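Local coordinates for metallo-beta-lactamase (Chryseobacterium indologenes, PDB 3L6N), which hydrolyses the beta-lactam ring of penicillins, cephalosporins and carbapenems as a zinc-dependent class B enzyme, conferring resistance to these antibiotics, at residues H76-R81 against E137-D142; C158-N163 against K181-L186. One frame throughout, in Å; residues are numbered along the deposited sequence.

Contact 1 (H76-R81 against E137-D142); sequences HSHDDR and EGHTAD. With ZN (zinc ion), chain B; ZN (zinc ion), chain C.
His76 reaches across to three residues of 137-142 in turn, a worked example of a ligand whose whole length is held, not its tip alone. Its CB rests against the carboxylate of Asp142, 3.3 Å from OD2 and only slightly farther from OD1. With chi1 at 64°, CG is tucked between the backbone N and the carbonyl carbon, and from there the ring runs past Thr140, whose OG1 lies 3.8 Å from His76 CG and stays close to CD2. CE1 meets CD2 of His139, and at the end NE2 binds the first zinc ion at 2.1 Å. The same zinc takes ND1 of His78 and NE2 of His139, so the three ligand nitrogens crowd together without hydrogen-bonding. Loop 76-81 carries the His-X-His-X-Asp signature of the metallo-beta-lactamase superfamily, and 137-142 supplies the third histidine. The His76 and His139 planes stand at 68°, an oblique pairing; those of His78 and His139 are nearly perpendicular and meet rim to rim. Beside the metal, Thr140 CG2 approaches His78 CE1 obliquely, at 3.3 Å, while His78 NE2 is hydrogen-bonded to Glu173, a second-shell partner that would help fix the ring's rotation. Asp142 is gripped several times over. Thr140 OG1 donates to Asp142 OD1 at 2.7 Å, on the anti side but tilted well out of the carboxylate plane, a water held by Ser77 OG donates to that same oxygen, and OD2 receives Thr101 OG1 and a weak bond, bent to 121°, from the backbone N of Ser77.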
loop_
_atom_site.group_PDB
_atom_site.type_symbol
_atom_site.label_atom_id
_atom_site.label_comp_id
_atom_site.label_asym_id
_atom_site.label_seq_id
_atom_site.Cartn_x
_atom_site.Cartn_y
_atom_site.Cartn_z
ATOM N N HIS A 76 1.054 1.535 6.185
ATOM C CA HIS A 76 1.486 2.371 7.325
ATOM C C HIS A 76 0.364 3.338 7.706
ATOM O O HIS A 76 -0.755 3.220 7.176
ATOM C CB HIS A 76 2.890 3.050 7.163
ATOM C CG HIS A 76 3.009 4.057 6.057
ATOM N ND1 HIS A 76 3.234 3.701 4.743
ATOM C CD2 HIS A 76 3.060 5.409 6.093
ATOM C CE1 HIS A 76 3.348 4.795 4.006
ATOM N NE2 HIS A 76 3.246 5.844 4.801
ATOM N N SER A 77 0.633 4.260 8.636
ATOM C CA SER A 77 -0.452 5.024 9.258
ATOM C C SER A 77 -0.943 6.239 8.487
ATOM O O SER A 77 -1.966 6.807 8.852
ATOM C CB SER A 77 -0.050 5.488 10.657
ATOM O OG SER A 77 0.890 6.552 10.569
ATOM N N HIS A 78 -0.219 6.637 7.445
ATOM C CA HIS A 78 -0.508 7.886 6.744
ATOM C C HIS A 78 -1.817 7.874 5.957
ATOM O O HIS A 78 -2.384 6.819 5.672
ATOM C CB HIS A 78 0.651 8.246 5.813
ATOM C CG HIS A 78 1.870 8.746 6.524
ATOM N ND1 HIS A 78 3.118 8.761 5.934
ATOM C CD2 HIS A 78 2.030 9.265 7.765
ATOM C CE1 HIS A 78 3.988 9.285 6.783
ATOM N NE2 HIS A 78 3.359 9.583 7.902
ATOM N N ASP A 79 -2.286 9.069 5.614
ATOM C CA ASP A 79 -3.591 9.245 4.944
ATOM C C ASP A 79 -3.755 8.486 3.631
ATOM O O ASP A 79 -4.870 8.080 3.288
ATOM C CB ASP A 79 -3.833 10.722 4.647
ATOM C CG ASP A 79 -4.061 11.557 5.887
ATOM O OD1 ASP A 79 -4.081 12.796 5.727
ATOM O OD2 ASP A 79 -4.222 11.024 7.003
ATOM N N ASP A 80 -2.656 8.313 2.895
ATOM C CA ASP A 80 -2.665 7.606 1.610
ATOM C C ASP A 80 -2.533 6.095 1.781
ATOM O O ASP A 80 -2.432 5.365 0.798
ATOM C CB ASP A 80 -1.555 8.140 0.673
ATOM C CG ASP A 80 -0.158 7.976 1.251
ATOM O OD1 ASP A 80 0.067 8.357 2.412
ATOM O OD2 ASP A 80 0.740 7.477 0.522
ATOM N N ARG A 81 -2.581 5.636 3.029
ATOM C CA ARG A 81 -2.350 4.231 3.338
ATOM C C ARG A 81 -3.504 3.711 4.191
ATOM O O ARG A 81 -4.499 3.230 3.652
ATOM C CB ARG A 81 -0.989 4.053 4.023
ATOM C CG ARG A 81 0.189 4.654 3.242
ATOM C CD ARG A 81 0.701 3.717 2.155
ATOM N NE ARG A 81 -0.128 3.723 0.955
ATOM C CZ ARG A 81 0.246 3.192 -0.207
ATOM N NH1 ARG A 81 1.432 2.608 -0.316
ATOM N NH2 ARG A 81 -0.569 3.225 -1.250
ATOM N N GLU A 137 12.860 0.156 9.319
ATOM C CA GLU A 137 12.372 1.521 9.187
ATOM C C GLU A 137 12.876 2.187 7.921
ATOM O O GLU A 137 13.941 1.844 7.404
ATOM C CB GLU A 137 12.779 2.339 10.417
ATOM C CG GLU A 137 12.351 1.674 11.721
ATOM C CD GLU A 137 12.478 2.567 12.941
ATOM O OE1 GLU A 137 12.739 3.774 12.788
ATOM O OE2 GLU A 137 12.306 2.044 14.062
ATOM N N GLY A 138 12.115 3.155 7.425
ATOM C CA GLY A 138 12.513 3.873 6.227
ATOM C C GLY A 138 11.746 5.153 6.033
ATOM O O GLY A 138 12.007 6.156 6.699
ATOM N N HIS A 139 10.778 5.104 5.121
ATOM C CA HIS A 139 9.855 6.208 4.908
ATOM C C HIS A 139 9.164 6.591 6.223
ATOM O O HIS A 139 8.985 7.769 6.501
ATOM C CB HIS A 139 8.826 5.824 3.840
ATOM C CG HIS A 139 7.637 6.733 3.793
ATOM N ND1 HIS A 139 7.686 8.011 3.277
ATOM C CD2 HIS A 139 6.367 6.550 4.226
ATOM C CE1 HIS A 139 6.497 8.574 3.380
ATOM N NE2 HIS A 139 5.676 7.707 3.948
ATOM N N THR A 140 8.756 5.582 6.994
ATOM C CA THR A 140 8.311 5.765 8.374
ATOM C C THR A 140 8.853 4.618 9.227
ATOM O O THR A 140 9.471 3.677 8.702
ATOM C CB THR A 140 6.780 5.725 8.479
ATOM O OG1 THR A 140 6.312 4.518 7.864
ATOM C CG2 THR A 140 6.143 6.944 7.800
ATOM N N ALA A 141 8.605 4.671 10.537
ATOM C CA ALA A 141 9.069 3.608 11.427
ATOM C C ALA A 141 8.228 2.341 11.288
ATOM O O ALA A 141 8.667 1.251 11.667
ATOM C CB ALA A 141 9.063 4.090 12.883
ATOM N N ASP A 142 7.016 2.489 10.752
ATOM C CA ASP A 142 6.045 1.392 10.705
ATOM C C ASP A 142 5.816 0.814 9.307
ATOM O O ASP A 142 5.000 -0.097 9.134
ATOM C CB ASP A 142 4.696 1.827 11.316
ATOM C CG ASP A 142 3.996 2.926 10.504
ATOM O OD1 ASP A 142 4.686 3.807 9.955
ATOM O OD2 ASP A 142 2.742 2.918 10.436
HETATM ZN ZN ZN B . 3.701 7.819 4.257
HETATM ZN ZN ZN C . 2.772 7.411 0.764
HETATM O O HOH W 1 3.337 6.097 9.565
HETATM O O HOH W 2 2.713 8.234 2.675
#

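Contact 2 (C158-N163 against K181-L186); sequences CLVKSN and KTINKL. With ZN (zinc ion), chain C.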
loop_
_atom_site.group_PDB
_atom_site.type_symbol
_atom_site.label_atom_id
_atom_site.label_comp_id
_atom_site.label_asym_id
_atom_site.label_seq_id
_atom_site.Cartn_x
_atom_site.Cartn_y
_atom_site.Cartn_z
ATOM N N CYS A 158 5.459 3.131 0.340
ATOM C CA CYS A 158 6.178 4.385 0.275
ATOM C C CYS A 158 7.638 4.233 0.730
ATOM O O CYS A 158 8.433 5.167 0.617
ATOM C CB CYS A 158 5.384 5.457 1.023
ATOM S SG CYS A 158 3.606 5.383 0.546
ATOM N N LEU A 159 7.986 3.032 1.194
ATOM C CA LEU A 159 9.383 2.648 1.435
ATOM C C LEU A 159 10.171 2.680 0.115
ATOM O O LEU A 159 11.368 2.984 0.100
ATOM C CB LEU A 159 9.424 1.246 2.048
ATOM C CG LEU A 159 10.785 0.576 2.288
ATOM C CD1 LEU A 159 11.593 1.356 3.339
ATOM C CD2 LEU A 159 10.570 -0.862 2.719
ATOM N N VAL A 160 9.489 2.373 -0.986
ATOM C CA VAL A 160 10.102 2.368 -2.306
ATOM C C VAL A 160 9.681 3.595 -3.101
ATOM O O VAL A 160 8.495 3.822 -3.364
ATOM C CB VAL A 160 9.744 1.090 -3.094
ATOM C CG1 VAL A 160 10.419 1.095 -4.483
ATOM C CG2 VAL A 160 10.145 -0.152 -2.307
ATOM N N LYS A 161 10.670 4.397 -3.476
ATOM C CA LYS A 161 10.460 5.540 -4.358
ATOM C C LYS A 161 10.388 5.108 -5.819
ATOM O O LYS A 161 11.052 4.152 -6.214
ATOM C CB LYS A 161 11.606 6.551 -4.201
ATOM C CG LYS A 161 11.818 7.054 -2.770
ATOM C CD LYS A 161 10.585 7.761 -2.220
ATOM C CE LYS A 161 10.218 8.989 -3.031
ATOM N NZ LYS A 161 8.899 9.564 -2.634
ATOM N N SER A 162 9.604 5.841 -6.608
ATOM C CA SER A 162 9.475 5.610 -8.047
ATOM C C SER A 162 10.733 6.054 -8.774
ATOM O O SER A 162 11.348 7.056 -8.399
ATOM C CB SER A 162 8.296 6.417 -8.597
ATOM O OG SER A 162 8.219 6.366 -10.014
ATOM N N ASN A 163 11.070 5.324 -9.835
ATOM C CA ASN A 163 12.105 5.744 -10.788
ATOM C C ASN A 163 11.920 7.184 -11.300
ATOM O O ASN A 163 12.883 7.810 -11.766
ATOM C CB ASN A 163 12.205 4.742 -11.958
ATOM C CG ASN A 163 10.930 4.669 -12.811
ATOM O OD1 ASN A 163 10.323 5.691 -13.153
ATOM N ND2 ASN A 163 10.544 3.453 -13.182
ATOM N N LYS A 181 19.482 0.722 4.425
ATOM C CA LYS A 181 19.690 -0.607 4.986
ATOM C C LYS A 181 18.438 -1.448 4.800
ATOM O O LYS A 181 18.517 -2.608 4.416
ATOM C CB LYS A 181 20.089 -0.527 6.463
ATOM C CG LYS A 181 21.375 0.251 6.701
ATOM C CD LYS A 181 21.486 0.726 8.136
ATOM C CE LYS A 181 22.887 1.225 8.441
ATOM N NZ LYS A 181 23.812 0.086 8.693
ATOM N N THR A 182 17.277 -0.845 5.048
ATOM C CA THR A 182 16.008 -1.529 4.834
ATOM C C THR A 182 15.816 -1.869 3.353
ATOM O O THR A 182 15.396 -2.972 3.031
ATOM C CB THR A 182 14.838 -0.693 5.363
ATOM O OG1 THR A 182 15.033 -0.471 6.767
ATOM C CG2 THR A 182 13.508 -1.431 5.166
ATOM N N ILE A 183 16.133 -0.923 2.471
ATOM C CA ILE A 183 16.043 -1.151 1.018
ATOM C C ILE A 183 16.989 -2.260 0.544
ATOM O O ILE A 183 16.621 -3.081 -0.301
ATOM C CB ILE A 183 16.270 0.161 0.207
ATOM C CG1 ILE A 183 15.036 1.064 0.307
ATOM C CG2 ILE A 183 16.601 -0.132 -1.277
ATOM C CD1 ILE A 183 13.810 0.539 -0.446
ATOM N N ASN A 184 18.199 -2.296 1.094
ATOM C CA ASN A 184 19.143 -3.343 0.709
ATOM C C ASN A 184 18.706 -4.722 1.197
ATOM O O ASN A 184 18.934 -5.722 0.512
ATOM C CB ASN A 184 20.576 -2.978 1.103
ATOM C CG ASN A 184 21.159 -1.890 0.206
ATOM O OD1 ASN A 184 21.003 -1.930 -1.018
ATOM N ND2 ASN A 184 21.811 -0.909 0.808
ATOM N N LYS A 185 18.037 -4.765 2.351
ATOM C CA LYS A 185 17.395 -5.992 2.833
ATOM C C LYS A 185 16.264 -6.430 1.896
ATOM O O LYS A 185 16.109 -7.619 1.617
ATOM C CB LYS A 185 16.855 -5.825 4.255
ATOM C CG LYS A 185 17.919 -5.842 5.347
ATOM C CD LYS A 185 17.290 -5.801 6.735
ATOM C CE LYS A 185 18.362 -5.779 7.821
ATOM N NZ LYS A 185 17.769 -5.775 9.189
ATOM N N LEU A 186 15.475 -5.464 1.421
ATOM C CA LEU A 186 14.393 -5.739 0.474
ATOM C C LEU A 186 14.968 -6.332 -0.810
ATOM O O LEU A 186 14.505 -7.377 -1.287
ATOM C CB LEU A 186 13.616 -4.446 0.166
ATOM C CG LEU A 186 12.383 -4.468 -0.749
ATOM C CD1 LEU A 186 11.533 -3.241 -0.477
ATOM C CD2 LEU A 186 12.749 -4.536 -2.230
HETATM ZN ZN ZN C . 2.772 7.411 0.764
HETATM O O HOH W 2 2.713 8.234 2.675
#
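Leu159 offers Ile183 the flat group of this contact, the peptide that joins it to Val160. The methyl CD1 of Ile183 stands well above the plane of that peptide and out beyond the oxygen, 3.5 Å from Leu159 O. The same oxygen accepts a hydrogen bond from the indole NE1 of Trp179, at the start of helix 179-189, so the carbonyl is satisfied although carbon is packed against it. Everything else here is aliphatic. The Leu159 side chain straddles the helix surface with both of its methyl branches: CD1 and CD2 fork around Thr182 CG2, CD1 at 3.8 Å, and CD2 continues to Leu186 CD1 at 4.1 Å. Chi1 of 175° extends CG away from the backbone N and sends this fork toward the helix. Ile183 slides past Leu159 in the opposite sense, its CD1 lying 4.1 Å from Leu159 CG. Val160 uses one branch, CG2, which approaches Leu186 CD1 to 3.8 Å and crosses both Leu186 and Ile183 at about a right angle. Residues 182, 183 and 186 line one side of the helix, an i, i+1, i+4 spacing that suits a single apolar face. Loop 158-163 follows the strand 153-157, and helix 179-189 is one of the outer helices of the alpha-beta/beta-alpha sandwich; Ile183 also touches Val209 and Leu213 of helix 208-217. Thr182 turns only its methyl to Leu159, its hydroxyl facing Glu137 of loop 137-142. Leu159 and Val160 lie between the zinc ligand Cys158 and Lys161, which probably binds the beta-lactam. Between 158-163 and 181-186 the contact is a buried hydrocarbon patch, resting on shape and exclusion of water; the directed bond to Leu159 O comes from Trp179, one turn before Ile183.

Overall arrangement
Contacts 1 and 2 meet at the dinuclear active site, their centres about 13 Å apart. Contact 1 supplies the three histidines of one zinc ion and Asp80 of the other; contact 2 adds Cys158 to that second metal, whose set His200 completes. The two zincs lie 3.6 Å apart, bridged by one water at 1.9 Å from the first and 2.1 Å from the second. Direct packing links the two contacts as well: His76 CE1 lies 3.5 Å from Cys158 SG, and His139 CB 3.3 Å from Cys158 O. Away from the metals, Glu137 O and Thr182 OG1, 2.6 Å apart, probably hydrogen-bond, tying loop 137-142 to helix 179-189.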